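Local atomic coordinates of putative fimbrial associated sortase-like protein (Corynebacterium diphtheriae, PDB entry 6BWE), a protein that probably acts as a class C sortase, a cysteine transpeptidase that links pilin subunits into pili, represented here by its extracytoplasmic catalytic domain in a lid-mutant form. Residues 147-158 with 207-215. The protein carries 2 engineered substitutions. Sequence-based numbering, arbitrary orientation.
Sequences PIYITVQGETLK and DLDPNDPNL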
loop_
_atom_site.group_PDB
_atom_site.type_symbol
_atom_site.label_atom_id
_atom_site.label_comp_id
_atom_site.label_asym_id
_atom_site.label_seq_id
_atom_site.Cartn_x
_atom_site.Cartn_y
_atom_site.Cartn_z
ATOM N N PRO A 147 3.277 -17.938 21.759
ATOM C CA PRO A 147 4.341 -17.121 21.187
ATOM C C PRO A 147 4.702 -17.495 19.739
ATOM O O PRO A 147 4.589 -18.663 19.328
ATOM C CB PRO A 147 5.517 -17.426 22.099
ATOM C CG PRO A 147 5.317 -18.854 22.450
ATOM C CD PRO A 147 3.835 -18.998 22.617
ATOM N N ILE A 148 5.136 -16.488 19.005
ATOM C CA ILE A 148 5.647 -16.621 17.635
ATOM C C ILE A 148 6.986 -15.906 17.604
ATOM O O ILE A 148 7.065 -14.764 18.071
ATOM C CB ILE A 148 4.696 -15.944 16.640
ATOM C CG1 ILE A 148 3.339 -16.680 16.613
ATOM C CG2 ILE A 148 5.301 -15.878 15.246
ATOM C CD1 ILE A 148 2.224 -15.827 16.032
ATOM N N TYR A 149 8.032 -16.564 17.097
ATOM C CA TYR A 149 9.373 -15.967 17.035
ATOM C C TYR A 149 9.806 -15.779 15.579
ATOM O O TYR A 149 9.799 -16.746 14.814
ATOM C CB TYR A 149 10.395 -16.854 17.733
ATOM C CG TYR A 149 10.043 -17.149 19.184
ATOM C CD1 TYR A 149 10.544 -16.373 20.215
ATOM C CD2 TYR A 149 9.167 -18.170 19.506
ATOM C CE1 TYR A 149 10.241 -16.650 21.557
ATOM C CE2 TYR A 149 8.835 -18.447 20.828
ATOM C CZ TYR A 149 9.366 -17.686 21.851
ATOM O OH TYR A 149 9.002 -17.962 23.159
ATOM N N ILE A 150 10.232 -14.570 15.213
ATOM C CA ILE A 150 10.713 -14.308 13.873
ATOM C C ILE A 150 12.200 -14.049 13.997
ATOM O O ILE A 150 12.609 -13.205 14.785
ATOM C CB ILE A 150 10.006 -13.104 13.217
ATOM C CG1 ILE A 150 8.551 -13.480 12.939
ATOM C CG2 ILE A 150 10.710 -12.758 11.900
ATOM C CD1 ILE A 150 7.708 -12.348 12.468
ATOM N N THR A 151 12.993 -14.783 13.232
ATOM C CA THR A 151 14.416 -14.532 13.176
ATOM C C THR A 151 14.745 -13.904 11.837
ATOM O O THR A 151 14.397 -14.442 10.802
ATOM C CB THR A 151 15.218 -15.804 13.418
ATOM O OG1 THR A 151 14.830 -16.367 14.692
ATOM C CG2 THR A 151 16.693 -15.516 13.466
ATOM N N VAL A 152 15.426 -12.762 11.881
ATOM C CA VAL A 152 15.723 -12.007 10.663
ATOM C C VAL A 152 17.057 -11.301 10.868
ATOM O O VAL A 152 17.276 -10.645 11.899
ATOM C CB VAL A 152 14.545 -11.057 10.284
ATOM C CG1 VAL A 152 14.159 -10.126 11.434
ATOM C CG2 VAL A 152 14.834 -10.283 9.027
ATOM N N GLN A 153 17.971 -11.487 9.924
ATOM C CA GLN A 153 19.332 -10.934 10.009
ATOM C C GLN A 153 19.976 -11.099 11.381
ATOM O O GLN A 153 20.570 -10.170 11.916
ATOM C CB GLN A 153 19.296 -9.468 9.619
ATOM C CG GLN A 153 18.845 -9.281 8.169
ATOM C CD GLN A 153 19.850 -9.807 7.173
ATOM O OE1 GLN A 153 20.988 -9.372 7.167
ATOM N NE2 GLN A 153 19.415 -10.711 6.279
ATOM N N GLY A 154 19.822 -12.283 11.946
ATOM C CA GLY A 154 20.450 -12.621 13.217
ATOM C C GLY A 154 19.657 -12.240 14.460
ATOM O O GLY A 154 20.007 -12.650 15.562
ATOM N N GLU A 155 18.618 -11.441 14.320
ATOM C CA GLU A 155 17.904 -10.925 15.487
ATOM C C GLU A 155 16.613 -11.736 15.629
ATOM O O GLU A 155 16.078 -12.196 14.625
ATOM C CB GLU A 155 17.685 -9.426 15.277
ATOM C CG GLU A 155 16.286 -8.897 15.385
ATOM C CD GLU A 155 16.212 -7.450 14.952
ATOM O OE1 GLU A 155 15.377 -7.137 14.062
ATOM O OE2 GLU A 155 17.016 -6.643 15.468
ATOM N N THR A 156 16.107 -11.895 16.850
ATOM C CA THR A 156 14.875 -12.603 17.048
ATOM C C THR A 156 13.833 -11.656 17.656
ATOM O O THR A 156 14.108 -10.949 18.623
ATOM C CB THR A 156 15.080 -13.864 17.883
ATOM O OG1 THR A 156 15.945 -14.733 17.156
ATOM C CG2 THR A 156 13.750 -14.609 18.091
ATOM N N LEU A 157 12.646 -11.648 17.050
ATOM C CA LEU A 157 11.515 -10.837 17.492
ATOM C C LEU A 157 10.442 -11.785 18.019
ATOM O O LEU A 157 10.160 -12.797 17.380
ATOM C CB LEU A 157 10.941 -10.029 16.324
ATOM C CG LEU A 157 11.888 -9.353 15.335
ATOM C CD1 LEU A 157 11.110 -8.570 14.275
ATOM C CD2 LEU A 157 12.804 -8.438 16.082
ATOM N N LYS A 158 9.817 -11.431 19.143
ATOM C CA LYS A 158 8.811 -12.256 19.753
ATOM C C LYS A 158 7.466 -11.554 19.629
ATOM O O LYS A 158 7.350 -10.357 19.859
ATOM C CB LYS A 158 9.146 -12.565 21.213
ATOM C CG LYS A 158 8.185 -13.539 21.877
ATOM C CD LYS A 158 8.586 -13.807 23.345
ATOM C CE LYS A 158 7.590 -14.761 23.982
ATOM N NZ LYS A 158 7.886 -15.044 25.423
ATOM N N ASP A 207 8.202 -8.197 24.710
ATOM C CA ASP A 207 9.614 -8.262 25.076
ATOM C C ASP A 207 10.074 -9.715 25.017
ATOM O O ASP A 207 9.315 -10.634 25.307
ATOM C CB ASP A 207 9.859 -7.712 26.495
ATOM C CG ASP A 207 9.640 -6.213 26.605
ATOM O OD1 ASP A 207 9.645 -5.495 25.578
ATOM O OD2 ASP A 207 9.494 -5.740 27.753
ATOM N N LEU A 208 11.321 -9.911 24.623
ATOM C CA LEU A 208 11.892 -11.237 24.504
ATOM C C LEU A 208 12.808 -11.502 25.687
ATOM O O LEU A 208 13.784 -10.784 25.838
ATOM C CB LEU A 208 12.706 -11.313 23.212
ATOM C CG LEU A 208 13.532 -12.589 23.036
ATOM C CD1 LEU A 208 12.649 -13.840 23.128
ATOM C CD2 LEU A 208 14.268 -12.517 21.716
ATOM N N ASP A 209 12.529 -12.524 26.499
ATOM C CA ASP A 209 13.509 -12.990 27.512
ATOM C C ASP A 209 14.723 -13.619 26.796
ATOM O O ASP A 209 14.551 -14.557 26.004
ATOM C CB ASP A 209 12.904 -14.006 28.480
ATOM C CG ASP A 209 13.826 -14.304 29.688
ATOM O OD1 ASP A 209 14.963 -14.820 29.517
ATOM O OD2 ASP A 209 13.398 -14.024 30.824
ATOM N N PRO A 210 15.950 -13.094 27.050
ATOM C CA PRO A 210 17.167 -13.695 26.465
ATOM C C PRO A 210 17.357 -15.204 26.752
ATOM O O PRO A 210 17.942 -15.903 25.916
ATOM C CB PRO A 210 18.304 -12.884 27.111
ATOM C CG PRO A 210 17.695 -11.567 27.463
ATOM C CD PRO A 210 16.268 -11.873 27.830
ATOM N N ASN A 211 16.869 -15.674 27.915
ATOM C CA ASN A 211 16.891 -17.103 28.310
ATOM C C ASN A 211 15.623 -17.924 27.963
ATOM O O ASN A 211 15.471 -19.052 28.442
ATOM C CB ASN A 211 17.168 -17.232 29.827
ATOM C CG ASN A 211 18.602 -16.899 30.196
ATOM O OD1 ASN A 211 19.329 -16.238 29.444
ATOM N ND2 ASN A 211 19.018 -17.359 31.369
ATOM N N ASP A 212 14.733 -17.373 27.130
ATOM C CA ASP A 212 13.479 -18.041 26.734
ATOM C C ASP A 212 13.819 -19.448 26.203
ATOM O O ASP A 212 14.579 -19.566 25.218
ATOM C CB ASP A 212 12.767 -17.186 25.654
ATOM C CG ASP A 212 11.387 -17.709 25.264
ATOM O OD1 ASP A 212 10.518 -16.862 24.957
ATOM O OD2 ASP A 212 11.160 -18.942 25.249
ATOM N N PRO A 213 13.264 -20.515 26.839
ATOM C CA PRO A 213 13.540 -21.899 26.392
ATOM C C PRO A 213 13.536 -22.091 24.869
ATOM O O PRO A 213 14.413 -22.768 24.333
ATOM C CB PRO A 213 12.401 -22.708 27.026
ATOM C CG PRO A 213 12.000 -21.928 28.234
ATOM C CD PRO A 213 12.271 -20.480 27.936
ATOM N N ASN A 214 12.591 -21.438 24.190
ATOM C CA ASN A 214 12.358 -21.631 22.757
ATOM C C ASN A 214 13.443 -21.117 21.816
ATOM O O ASN A 214 13.429 -21.478 20.638
ATOM C CB ASN A 214 11.007 -21.000 22.356
ATOM C CG ASN A 214 9.820 -21.659 23.053
ATOM O OD1 ASN A 214 9.723 -22.892 23.104
ATOM N ND2 ASN A 214 8.911 -20.845 23.588
ATOM N N LEU A 215 14.367 -20.286 22.299
ATOM C CA LEU A 215 15.404 -19.696 21.426
ATOM C C LEU A 215 16.514 -20.694 21.008
ATOM O O LEU A 215 16.515 -21.891 21.336
ATOM C CB LEU A 215 16.011 -18.448 22.087
ATOM C CG LEU A 215 15.015 -17.325 22.406
ATOM C CD1 LEU A 215 15.688 -16.173 23.136
ATOM C CD2 LEU A 215 14.331 -16.836 21.134
ATOM O OXT LEU A 215 17.452 -20.325 20.293
HETATM O O HOH W 1 6.874 -12.359 26.649
#
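Y149 OH donates a 2.6 Å hydrogen bond to D212 OD1, meeting it on the syn side but 30° out of the carboxylate plane, and accepts a nearly straight one (170°) from N214 ND2 at 2.9 Å, so the phenol oxygen is gripped by two bonds. K158 NZ forms a salt bridge to the same D212 OD1 at 3.2 Å, arriving from the opposite face of the carboxylate plane; the fully extended lysine chain, CG anti to the backbone N (chi1 -175°), carries NZ there, its CD passing D207 O and L208 CD1. The ammonium probably offsets the aspartate's charge. A water links K158 NZ to D207 O. D212 OD2 takes the backbone N of N214 in an Asx turn, which steadies the carboxylate. Strands 147-152 and 155-158 form a β-hairpin of the sortase β-barrel, closed by a type I' turn from V152 to E155; strand 147-152 also pairs with strand 77-83. The last residues of this construct, leaving strand 198-206, fold back over the hairpin through two type I turns. L208 CD1 meets the Y149 ring at its edge, 4.0 Å from CE1, while CD2 lies against T156 O. L215, poorly ordered, places CD2 3.8 Å from T156 CG2 and near Y149 CD1. P84 packs against both Y149 and N214.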